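Local coordinates for DUF2235 domain-containing protein (PDB 4O5P) that is a type VI secretion phospholipase effector of Pseudomonas aeruginosa, probably hydrolysing membrane phospholipids with an alpha/beta-hydrolase catalytic domain, at residues F497-M505 against F566-L576; Q391-L402 against L654-A664. All blocks are in the same frame, centred on the assembly; numbering follows the deposited sequence.

How the contacts relate
Contact 2 joins residues 391-402, in the family's catalytic region, to residues 654-664 of its C-terminal region, whereas contact 1 ties together two parts of the C-terminal region alone. Their centres lie about 12 Å apart, and they touch directly. D571 OD2 of contact 1 probably takes a hydrogen bond from Q391 N of contact 2 at 2.9 Å, and V501 CG2 packs at 3.6 Å from Q391 O. Contact 2, largely buried, thus continues into contact 1 at the surface. Neither forms the probable Ser-His-Asp site, but 391-402 follows helix 379-383, which starts with the candidate histidine H379.

Contact 1. Residues F497-M505 against F566-L576; sequences FFANVPPDM and FDPPLDQRQLL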
loop_
_atom_site.group_PDB
_atom_site.type_symbol
_atom_site.label_atom_id
_atom_site.label_comp_id
_atom_site.label_asym_id
_atom_site.label_seq_id
_atom_site.Cartn_x
_atom_site.Cartn_y
_atom_site.Cartn_z
ATOM N N PHE A 497 14.709 -12.673 -23.236
ATOM C CA PHE A 497 14.827 -11.853 -22.025
ATOM C C PHE A 497 15.303 -12.657 -20.807
ATOM O O PHE A 497 16.056 -12.146 -19.958
ATOM C CB PHE A 497 13.536 -11.053 -21.739
ATOM C CG PHE A 497 12.534 -11.774 -20.869
ATOM C CD1 PHE A 497 11.627 -12.658 -21.420
ATOM C CD2 PHE A 497 12.493 -11.544 -19.498
ATOM C CE1 PHE A 497 10.711 -13.308 -20.628
ATOM C CE2 PHE A 497 11.580 -12.192 -18.693
ATOM C CZ PHE A 497 10.681 -13.072 -19.259
ATOM N N PHE A 498 14.898 -13.923 -20.755
ATOM C CA PHE A 498 15.217 -14.765 -19.617
ATOM C C PHE A 498 16.717 -14.971 -19.470
ATOM O O PHE A 498 17.207 -15.247 -18.375
ATOM C CB PHE A 498 14.505 -16.112 -19.718
ATOM C CG PHE A 498 14.715 -16.972 -18.519
ATOM C CD1 PHE A 498 13.972 -16.758 -17.368
ATOM C CD2 PHE A 498 15.675 -17.974 -18.522
ATOM C CE1 PHE A 498 14.176 -17.533 -16.228
ATOM C CE2 PHE A 498 15.893 -18.753 -17.381
ATOM C CZ PHE A 498 15.124 -18.525 -16.231
ATOM N N ALA A 499 17.446 -14.843 -20.574
ATOM C CA ALA A 499 18.885 -15.053 -20.539
ATOM C C ALA A 499 19.565 -13.962 -19.726
ATOM O O ALA A 499 20.674 -14.163 -19.233
ATOM C CB ALA A 499 19.460 -15.129 -21.945
ATOM N N ASN A 500 18.903 -12.814 -19.574
ATOM C CA ASN A 500 19.515 -11.720 -18.822
ATOM C C ASN A 500 18.975 -11.556 -17.404
ATOM O O ASN A 500 19.241 -10.553 -16.729
ATOM C CB ASN A 500 19.432 -10.406 -19.602
ATOM C CG ASN A 500 20.233 -10.449 -20.887
ATOM O OD1 ASN A 500 21.255 -11.138 -20.975
ATOM N ND2 ASN A 500 19.772 -9.720 -21.894
ATOM N N VAL A 501 18.210 -12.540 -16.958
ATOM C CA VAL A 501 17.854 -12.619 -15.560
ATOM C C VAL A 501 19.118 -13.026 -14.821
ATOM O O VAL A 501 19.750 -14.007 -15.193
ATOM C CB VAL A 501 16.775 -13.692 -15.321
ATOM C CG1 VAL A 501 16.537 -13.876 -13.821
ATOM C CG2 VAL A 501 15.489 -13.324 -16.070
ATOM N N PRO A 502 19.494 -12.266 -13.785
ATOM C CA PRO A 502 20.698 -12.557 -12.992
ATOM C C PRO A 502 20.639 -13.981 -12.430
ATOM O O PRO A 502 19.557 -14.472 -12.119
ATOM C CB PRO A 502 20.645 -11.515 -11.862
ATOM C CG PRO A 502 19.763 -10.407 -12.392
ATOM C CD PRO A 502 18.745 -11.109 -13.263
ATOM N N PRO A 503 21.792 -14.651 -12.339
ATOM C CA PRO A 503 21.794 -16.035 -11.842
ATOM C C PRO A 503 21.427 -16.068 -10.366
ATOM O O PRO A 503 21.802 -15.144 -9.636
ATOM C CB PRO A 503 23.246 -16.474 -12.041
ATOM C CG PRO A 503 24.042 -15.199 -11.987
ATOM C CD PRO A 503 23.151 -14.125 -12.572
ATOM N N ASP A 504 20.695 -17.094 -9.939
ATOM C CA ASP A 504 20.242 -17.176 -8.555
ATOM C C ASP A 504 21.401 -17.332 -7.593
ATOM O O ASP A 504 22.421 -17.935 -7.922
ATOM C CB ASP A 504 19.267 -18.341 -8.347
ATOM C CG ASP A 504 17.941 -18.128 -9.035
ATOM O OD1 ASP A 504 17.656 -16.995 -9.486
ATOM O OD2 ASP A 504 17.171 -19.106 -9.125
HETATM N N MSE A 505 21.236 -16.786 -6.397
HETATM C CA MSE A 505 22.246 -16.962 -5.373
HETATM C C MSE A 505 22.361 -18.442 -5.035
HETATM O O MSE A 505 21.353 -19.124 -4.871
HETATM C CB MSE A 505 21.894 -16.150 -4.130
HETATM C CG MSE A 505 22.716 -16.488 -2.907
HETATM SE SE MSE A 505 22.242 -15.329 -1.404
HETATM C CE MSE A 505 23.177 -13.739 -1.990
ATOM N N PHE A 566 15.280 -10.831 4.983
ATOM C CA PHE A 566 16.216 -11.200 3.921
ATOM C C PHE A 566 15.505 -11.783 2.712
ATOM O O PHE A 566 14.670 -12.682 2.827
ATOM C CB PHE A 566 17.310 -12.162 4.398
ATOM C CG PHE A 566 18.289 -12.523 3.311
ATOM C CD1 PHE A 566 19.184 -11.576 2.823
ATOM C CD2 PHE A 566 18.301 -13.801 2.764
ATOM C CE1 PHE A 566 20.082 -11.900 1.812
ATOM C CE2 PHE A 566 19.193 -14.131 1.754
ATOM C CZ PHE A 566 20.082 -13.177 1.275
ATOM N N ASP A 567 15.860 -11.251 1.552
ATOM C CA ASP A 567 15.200 -11.582 0.306
ATOM C C ASP A 567 16.286 -12.036 -0.675
ATOM O O ASP A 567 16.990 -11.213 -1.258
ATOM C CB ASP A 567 14.464 -10.334 -0.202
ATOM C CG ASP A 567 13.499 -10.629 -1.335
ATOM O OD1 ASP A 567 13.129 -11.809 -1.516
ATOM O OD2 ASP A 567 13.098 -9.669 -2.034
ATOM N N PRO A 568 16.449 -13.356 -0.840
ATOM C CA PRO A 568 17.534 -13.841 -1.698
ATOM C C PRO A 568 17.172 -13.760 -3.176
ATOM O O PRO A 568 16.008 -13.976 -3.531
ATOM C CB PRO A 568 17.672 -15.296 -1.274
ATOM C CG PRO A 568 16.293 -15.706 -0.872
ATOM C CD PRO A 568 15.637 -14.460 -0.292
ATOM N N PRO A 569 18.157 -13.434 -4.026
ATOM C CA PRO A 569 17.983 -13.458 -5.479
ATOM C C PRO A 569 17.631 -14.856 -5.960
ATOM O O PRO A 569 18.534 -15.679 -6.078
ATOM C CB PRO A 569 19.375 -13.087 -6.001
ATOM C CG PRO A 569 20.005 -12.324 -4.886
ATOM C CD PRO A 569 19.508 -12.985 -3.639
ATOM N N LEU A 570 16.354 -15.126 -6.226
ATOM C CA LEU A 570 15.963 -16.408 -6.815
ATOM C C LEU A 570 15.097 -16.195 -8.056
ATOM O O LEU A 570 14.172 -16.966 -8.318
ATOM C CB LEU A 570 15.221 -17.279 -5.799
ATOM C CG LEU A 570 15.925 -17.617 -4.481
ATOM C CD1 LEU A 570 15.028 -18.470 -3.607
ATOM C CD2 LEU A 570 17.251 -18.321 -4.716
ATOM N N ASP A 571 15.400 -15.150 -8.821
ATOM C CA ASP A 571 14.570 -14.789 -9.964
ATOM C C ASP A 571 14.453 -15.870 -11.039
ATOM O O ASP A 571 13.399 -16.016 -11.650
ATOM C CB ASP A 571 15.019 -13.456 -10.561
ATOM C CG ASP A 571 14.703 -12.276 -9.647
ATOM O OD1 ASP A 571 13.747 -12.384 -8.841
ATOM O OD2 ASP A 571 15.404 -11.244 -9.747
ATOM N N GLN A 572 15.506 -16.643 -11.267
ATOM C CA GLN A 572 15.409 -17.734 -12.240
ATOM C C GLN A 572 14.423 -18.819 -11.809
ATOM O O GLN A 572 13.493 -19.138 -12.555
ATOM C CB GLN A 572 16.785 -18.349 -12.521
ATOM C CG GLN A 572 17.793 -17.347 -13.040
ATOM C CD GLN A 572 19.163 -17.964 -13.225
ATOM O OE1 GLN A 572 19.689 -18.610 -12.305
ATOM N NE2 GLN A 572 19.746 -17.784 -14.416
ATOM N N ARG A 573 14.615 -19.381 -10.611
ATOM C CA ARG A 573 13.727 -20.440 -10.130
ATOM C C ARG A 573 12.299 -19.917 -10.035
ATOM O O ARG A 573 11.357 -20.613 -10.387
ATOM C CB ARG A 573 14.209 -20.992 -8.772
ATOM C CG ARG A 573 13.109 -21.272 -7.723
ATOM C CD ARG A 573 12.289 -22.515 -8.049
ATOM N NE ARG A 573 11.305 -22.882 -7.021
ATOM C CZ ARG A 573 9.991 -22.978 -7.236
ATOM N NH1 ARG A 573 9.497 -22.726 -8.435
ATOM N NH2 ARG A 573 9.173 -23.333 -6.251
ATOM N N GLN A 574 12.146 -18.681 -9.580
ATOM C CA GLN A 574 10.806 -18.127 -9.380
ATOM C C GLN A 574 10.100 -17.832 -10.696
ATOM O O GLN A 574 8.922 -18.156 -10.860
ATOM C CB GLN A 574 10.861 -16.890 -8.489
ATOM C CG GLN A 574 11.204 -17.224 -7.045
ATOM C CD GLN A 574 11.463 -15.998 -6.193
ATOM O OE1 GLN A 574 11.570 -14.870 -6.700
ATOM N NE2 GLN A 574 11.589 -16.213 -4.887
ATOM N N LEU A 575 10.813 -17.236 -11.646
ATOM C CA LEU A 575 10.216 -17.010 -12.964
ATOM C C LEU A 575 9.893 -18.320 -13.685
ATOM O O LEU A 575 8.798 -18.467 -14.219
ATOM C CB LEU A 575 11.070 -16.081 -13.841
ATOM C CG LEU A 575 11.121 -14.614 -13.434
ATOM C CD1 LEU A 575 12.214 -13.902 -14.197
ATOM C CD2 LEU A 575 9.781 -13.928 -13.667
ATOM N N LEU A 576 10.817 -19.278 -13.671
ATOM C CA LEU A 576 10.528 -20.616 -14.219
ATOM C C LEU A 576 9.332 -21.319 -13.545
ATOM O O LEU A 576 8.501 -21.935 -14.222
ATOM C CB LEU A 576 11.774 -21.509 -14.162
ATOM C CG LEU A 576 12.954 -21.147 -15.065
ATOM C CD1 LEU A 576 14.096 -22.127 -14.832
ATOM C CD2 LEU A 576 12.533 -21.167 -16.534
HETATM O O HOH W 1 19.074 -16.041 -16.777
#
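The ring of F566 meets the selenium of M505, a selenomethionine, at its edge: SE sits 5.4 Å from the ring centroid in a Met-aromatic contact, while W513 of helix 507-528 also packs on that ring. Next, P569 O accepts the backbone N-H of M505 at 2.9 Å, and the proline CD lies beside M505 CB. L570 occupies the N-cap position of helix 571-587, its CA 3.4 Å from D504 CG. This is a helix start bound by a carboxylate from a distant loop, the one linking helices 469-487 and 507-528. D571 offers CB to V501 CG1. Q572 N then reaches D504 OD1 at 2.8 Å, on a syn lone pair. The Q572 side chain returns the bond, since D504 N donates to OE1 at 3.0 Å from above the amide carbonyl plane. Its NE2 meanwhile holds a water that donates to F498 O and V501 O. R573 N reaches D504 OD2 at 3.0 Å, again on a syn lone pair, and the helix end would probably stabilise the negative charge. Farther along, L575 CD1 packs against V501 CG2. F498, with CG anti to its N (chi1 -175°), brings CZ to within 3.6 Å of L576 CG.

Contact 2. Residues Q391-L402 against L654-A664; sequences QGKAVGGSEFLL and LFDEQVHDSRA
K393 threads its side chain between H660 and the end of helix 649-657. Chi1 (-44°) sets CG of K393 over the centre of the H660 ring, 3.5 Å from its centroid, as a CH-pi contact, and the bend at chi2 then turns CD on toward the helix end; the same ring stacks with Y386 and bonds D381 through ND1. Beyond it K393 NZ donates to three backbone carbonyls: V659 O at 2.7 Å, F655 O in its carbonyl plane, and D656 O at 2.9 Å from above its plane. The neighbouring A394 N donates to E657 O, so F655, D656 and E657 O are taken at the helix end, with V659 O just beyond it. Q391 uses both ends of its amide on one residue: OE1 receives D661 N at 2.8 Å, and NE2 donates to D661 O at 3.0 Å. A664 N, closing a type I turn, approaches that oxygen from its opposite face. L402 supplies the apolar side, with CD2 3.8 Å from V659 CG2 and CD1 touching L654 CD1, the two side chains at about a right angle. Because the D656 carboxylate goes to W483 and R487, the buried ammonium is probably balanced by peptide dipoles at the helix end.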
loop_
_atom_site.group_PDB
_atom_site.type_symbol
_atom_site.label_atom_id
_atom_site.label_comp_id
_atom_site.label_asym_id
_atom_site.label_seq_id
_atom_site.Cartn_x
_atom_site.Cartn_y
_atom_site.Cartn_z
ATOM N N GLN A 391 14.639 -9.692 -12.081
ATOM C CA GLN A 391 13.861 -10.467 -13.059
ATOM C C GLN A 391 14.265 -10.178 -14.498
ATOM O O GLN A 391 13.478 -10.396 -15.421
ATOM C CB GLN A 391 12.353 -10.207 -12.886
ATOM C CG GLN A 391 11.734 -10.947 -11.696
ATOM C CD GLN A 391 10.257 -10.638 -11.472
ATOM O OE1 GLN A 391 9.686 -9.718 -12.066
ATOM N NE2 GLN A 391 9.638 -11.403 -10.594
ATOM N N GLY A 392 15.483 -9.666 -14.683
ATOM C CA GLY A 392 15.965 -9.308 -16.003
ATOM C C GLY A 392 15.301 -8.070 -16.574
ATOM O O GLY A 392 15.307 -7.864 -17.793
ATOM N N LYS A 393 14.700 -7.252 -15.706
ATOM C CA LYS A 393 14.120 -5.998 -16.171
ATOM C C LYS A 393 15.098 -4.865 -15.880
ATOM O O LYS A 393 15.808 -4.917 -14.884
ATOM C CB LYS A 393 12.777 -5.736 -15.499
ATOM C CG LYS A 393 11.869 -6.952 -15.430
ATOM C CD LYS A 393 11.405 -7.444 -16.792
ATOM C CE LYS A 393 10.770 -8.852 -16.633
ATOM N NZ LYS A 393 9.762 -9.146 -17.707
ATOM N N ALA A 394 15.131 -3.855 -16.753
ATOM C CA ALA A 394 16.006 -2.692 -16.591
ATOM C C ALA A 394 17.449 -3.089 -16.281
ATOM O O ALA A 394 18.101 -2.486 -15.415
ATOM C CB ALA A 394 15.468 -1.767 -15.523
ATOM N N VAL A 395 17.926 -4.120 -16.978
ATOM C CA VAL A 395 19.307 -4.559 -16.841
ATOM C C VAL A 395 20.210 -3.383 -17.161
ATOM O O VAL A 395 20.004 -2.685 -18.155
ATOM C CB VAL A 395 19.633 -5.763 -17.752
ATOM C CG1 VAL A 395 21.135 -5.920 -17.914
ATOM C CG2 VAL A 395 19.058 -7.027 -17.157
ATOM N N GLY A 396 21.181 -3.137 -16.293
ATOM C CA GLY A 396 22.022 -1.967 -16.450
ATOM C C GLY A 396 21.275 -0.649 -16.608
ATOM O O GLY A 396 21.219 -0.080 -17.702
ATOM N N GLY A 397 20.688 -0.163 -15.519
ATOM C CA GLY A 397 20.240 1.214 -15.482
ATOM C C GLY A 397 18.883 1.512 -14.877
ATOM O O GLY A 397 17.845 1.067 -15.377
ATOM N N SER A 398 18.882 2.313 -13.819
ATOM C CA SER A 398 17.620 2.726 -13.229
ATOM C C SER A 398 16.853 3.617 -14.209
ATOM O O SER A 398 15.646 3.781 -14.071
ATOM C CB SER A 398 17.831 3.400 -11.868
ATOM O OG SER A 398 19.086 4.056 -11.805
ATOM N N GLU A 399 17.542 4.168 -15.213
ATOM C CA GLU A 399 16.858 4.936 -16.268
ATOM C C GLU A 399 16.056 4.050 -17.239
ATOM O O GLU A 399 15.388 4.563 -18.147
ATOM C CB GLU A 399 17.838 5.843 -17.039
ATOM C CG GLU A 399 18.760 5.126 -18.026
ATOM C CD GLU A 399 20.073 4.678 -17.399
ATOM O OE1 GLU A 399 20.108 4.368 -16.178
ATOM O OE2 GLU A 399 21.081 4.633 -18.142
ATOM N N PHE A 400 16.111 2.730 -17.046
ATOM C CA PHE A 400 15.319 1.806 -17.868
ATOM C C PHE A 400 14.169 1.192 -17.079
ATOM O O PHE A 400 13.398 0.380 -17.601
ATOM C CB PHE A 400 16.202 0.699 -18.451
ATOM C CG PHE A 400 17.273 1.208 -19.374
ATOM C CD1 PHE A 400 16.973 1.549 -20.692
ATOM C CD2 PHE A 400 18.579 1.356 -18.922
ATOM C CE1 PHE A 400 17.962 2.028 -21.546
ATOM C CE2 PHE A 400 19.578 1.825 -19.771
ATOM C CZ PHE A 400 19.269 2.163 -21.086
ATOM N N LEU A 401 14.066 1.595 -15.819
ATOM C CA LEU A 401 13.089 1.050 -14.888
ATOM C C LEU A 401 11.728 1.672 -15.182
ATOM O O LEU A 401 11.595 2.905 -15.190
ATOM C CB LEU A 401 13.546 1.391 -13.460
ATOM C CG LEU A 401 13.493 0.457 -12.247
ATOM C CD1 LEU A 401 13.810 -0.992 -12.562
ATOM C CD2 LEU A 401 14.447 0.982 -11.159
ATOM N N LEU A 402 10.715 0.835 -15.414
ATOM C CA LEU A 402 9.407 1.324 -15.844
ATOM C C LEU A 402 8.833 2.388 -14.884
ATOM O O LEU A 402 8.275 3.424 -15.304
ATOM C CB LEU A 402 8.455 0.132 -16.015
ATOM C CG LEU A 402 7.028 0.387 -16.494
ATOM C CD1 LEU A 402 6.995 1.233 -17.749
ATOM C CD2 LEU A 402 6.327 -0.950 -16.747
ATOM N N LEU A 654 8.670 -3.954 -24.082
ATOM C CA LEU A 654 8.296 -3.400 -22.776
ATOM C C LEU A 654 7.943 -4.521 -21.807
ATOM O O LEU A 654 8.397 -4.515 -20.661
ATOM C CB LEU A 654 7.107 -2.460 -22.898
ATOM C CG LEU A 654 6.722 -1.736 -21.601
ATOM C CD1 LEU A 654 7.655 -0.549 -21.358
ATOM C CD2 LEU A 654 5.267 -1.259 -21.647
ATOM N N PHE A 655 7.131 -5.483 -22.251
ATOM C CA PHE A 655 6.802 -6.598 -21.339
ATOM C C PHE A 655 7.986 -7.506 -21.023
ATOM O O PHE A 655 8.100 -8.015 -19.891
ATOM C CB PHE A 655 5.610 -7.422 -21.845
ATOM C CG PHE A 655 4.300 -6.695 -21.719
ATOM C CD1 PHE A 655 3.623 -6.670 -20.508
ATOM C CD2 PHE A 655 3.762 -6.021 -22.799
ATOM C CE1 PHE A 655 2.420 -5.994 -20.374
ATOM C CE2 PHE A 655 2.552 -5.331 -22.675
ATOM C CZ PHE A 655 1.884 -5.321 -21.457
ATOM N N ASP A 656 8.845 -7.725 -22.019
ATOM C CA ASP A 656 10.091 -8.481 -21.825
ATOM C C ASP A 656 11.054 -7.866 -20.801
ATOM O O ASP A 656 11.515 -8.555 -19.897
ATOM C CB ASP A 656 10.839 -8.605 -23.149
ATOM C CG ASP A 656 10.288 -9.685 -24.058
ATOM O OD1 ASP A 656 9.198 -10.249 -23.803
ATOM O OD2 ASP A 656 10.963 -9.957 -25.070
ATOM N N GLU A 657 11.358 -6.572 -20.961
ATOM C CA GLU A 657 12.461 -5.926 -20.246
ATOM C C GLU A 657 12.059 -4.827 -19.242
ATOM O O GLU A 657 12.915 -4.265 -18.560
ATOM C CB GLU A 657 13.478 -5.344 -21.248
ATOM C CG GLU A 657 14.132 -6.386 -22.160
ATOM C CD GLU A 657 15.220 -5.785 -23.035
ATOM O OE1 GLU A 657 15.236 -4.548 -23.220
ATOM O OE2 GLU A 657 16.073 -6.550 -23.528
ATOM N N GLN A 658 10.771 -4.516 -19.139
ATOM C CA GLN A 658 10.345 -3.483 -18.176
ATOM C C GLN A 658 9.324 -3.980 -17.149
ATOM O O GLN A 658 9.453 -3.689 -15.961
ATOM C CB GLN A 658 9.822 -2.249 -18.908
ATOM C CG GLN A 658 10.909 -1.173 -19.138
ATOM C CD GLN A 658 11.920 -1.527 -20.220
ATOM O OE1 GLN A 658 11.579 -2.144 -21.230
ATOM N NE2 GLN A 658 13.176 -1.122 -20.017
ATOM N N VAL A 659 8.352 -4.765 -17.611
ATOM C CA VAL A 659 7.254 -5.219 -16.771
ATOM C C VAL A 659 7.650 -6.424 -15.927
ATOM O O VAL A 659 8.028 -7.482 -16.456
ATOM C CB VAL A 659 5.999 -5.540 -17.611
ATOM C CG1 VAL A 659 4.886 -6.140 -16.730
ATOM C CG2 VAL A 659 5.501 -4.272 -18.319
ATOM N N HIS A 660 7.542 -6.270 -14.612
ATOM C CA HIS A 660 7.877 -7.362 -13.689
ATOM C C HIS A 660 6.711 -8.324 -13.510
ATOM O O HIS A 660 5.640 -8.126 -14.072
ATOM C CB HIS A 660 8.343 -6.834 -12.329
ATOM C CG HIS A 660 9.669 -6.142 -12.372
ATOM N ND1 HIS A 660 9.842 -4.903 -12.960
ATOM C CD2 HIS A 660 10.887 -6.515 -11.908
ATOM C CE1 HIS A 660 11.112 -4.542 -12.843
ATOM N NE2 HIS A 660 11.766 -5.506 -12.213
ATOM N N ASP A 661 6.939 -9.379 -12.739
ATOM C CA ASP A 661 5.925 -10.397 -12.545
ATOM C C ASP A 661 5.840 -10.578 -11.049
ATOM O O ASP A 661 6.621 -11.324 -10.448
ATOM C CB ASP A 661 6.341 -11.703 -13.237
ATOM C CG ASP A 661 5.241 -12.759 -13.223
ATOM O OD1 ASP A 661 4.423 -12.777 -12.278
ATOM O OD2 ASP A 661 5.192 -13.597 -14.150
ATOM N N SER A 662 4.910 -9.864 -10.430
ATOM C CA SER A 662 4.850 -9.856 -8.985
ATOM C C SER A 662 4.320 -11.196 -8.475
ATOM O O SER A 662 4.423 -11.497 -7.295
ATOM C CB SER A 662 3.993 -8.697 -8.507
ATOM O OG SER A 662 2.702 -8.786 -9.064
ATOM N N ARG A 663 3.774 -12.005 -9.380
ATOM C CA ARG A 663 3.312 -13.338 -9.007
ATOM C C ARG A 663 4.465 -14.305 -8.776
ATOM O O ARG A 663 4.310 -15.298 -8.063
ATOM C CB ARG A 663 2.364 -13.899 -10.068
ATOM C CG ARG A 663 0.939 -14.016 -9.585
ATOM C CD ARG A 663 0.335 -15.355 -9.984
ATOM N NE ARG A 663 0.307 -16.314 -8.876
ATOM C CZ ARG A 663 0.731 -17.574 -8.979
ATOM N NH1 ARG A 663 1.220 -18.011 -10.132
ATOM N NH2 ARG A 663 0.672 -18.397 -7.940
ATOM N N ALA A 664 5.628 -13.996 -9.347
ATOM C CA ALA A 664 6.753 -14.925 -9.355
ATOM C C ALA A 664 7.490 -15.069 -8.019
ATOM O O ALA A 664 8.018 -14.097 -7.461
ATOM C CB ALA A 664 7.719 -14.554 -10.478
HETATM O O HOH W 2 14.180 -4.381 -12.730
HETATM O O HOH W 3 11.108 -1.871 -14.798
#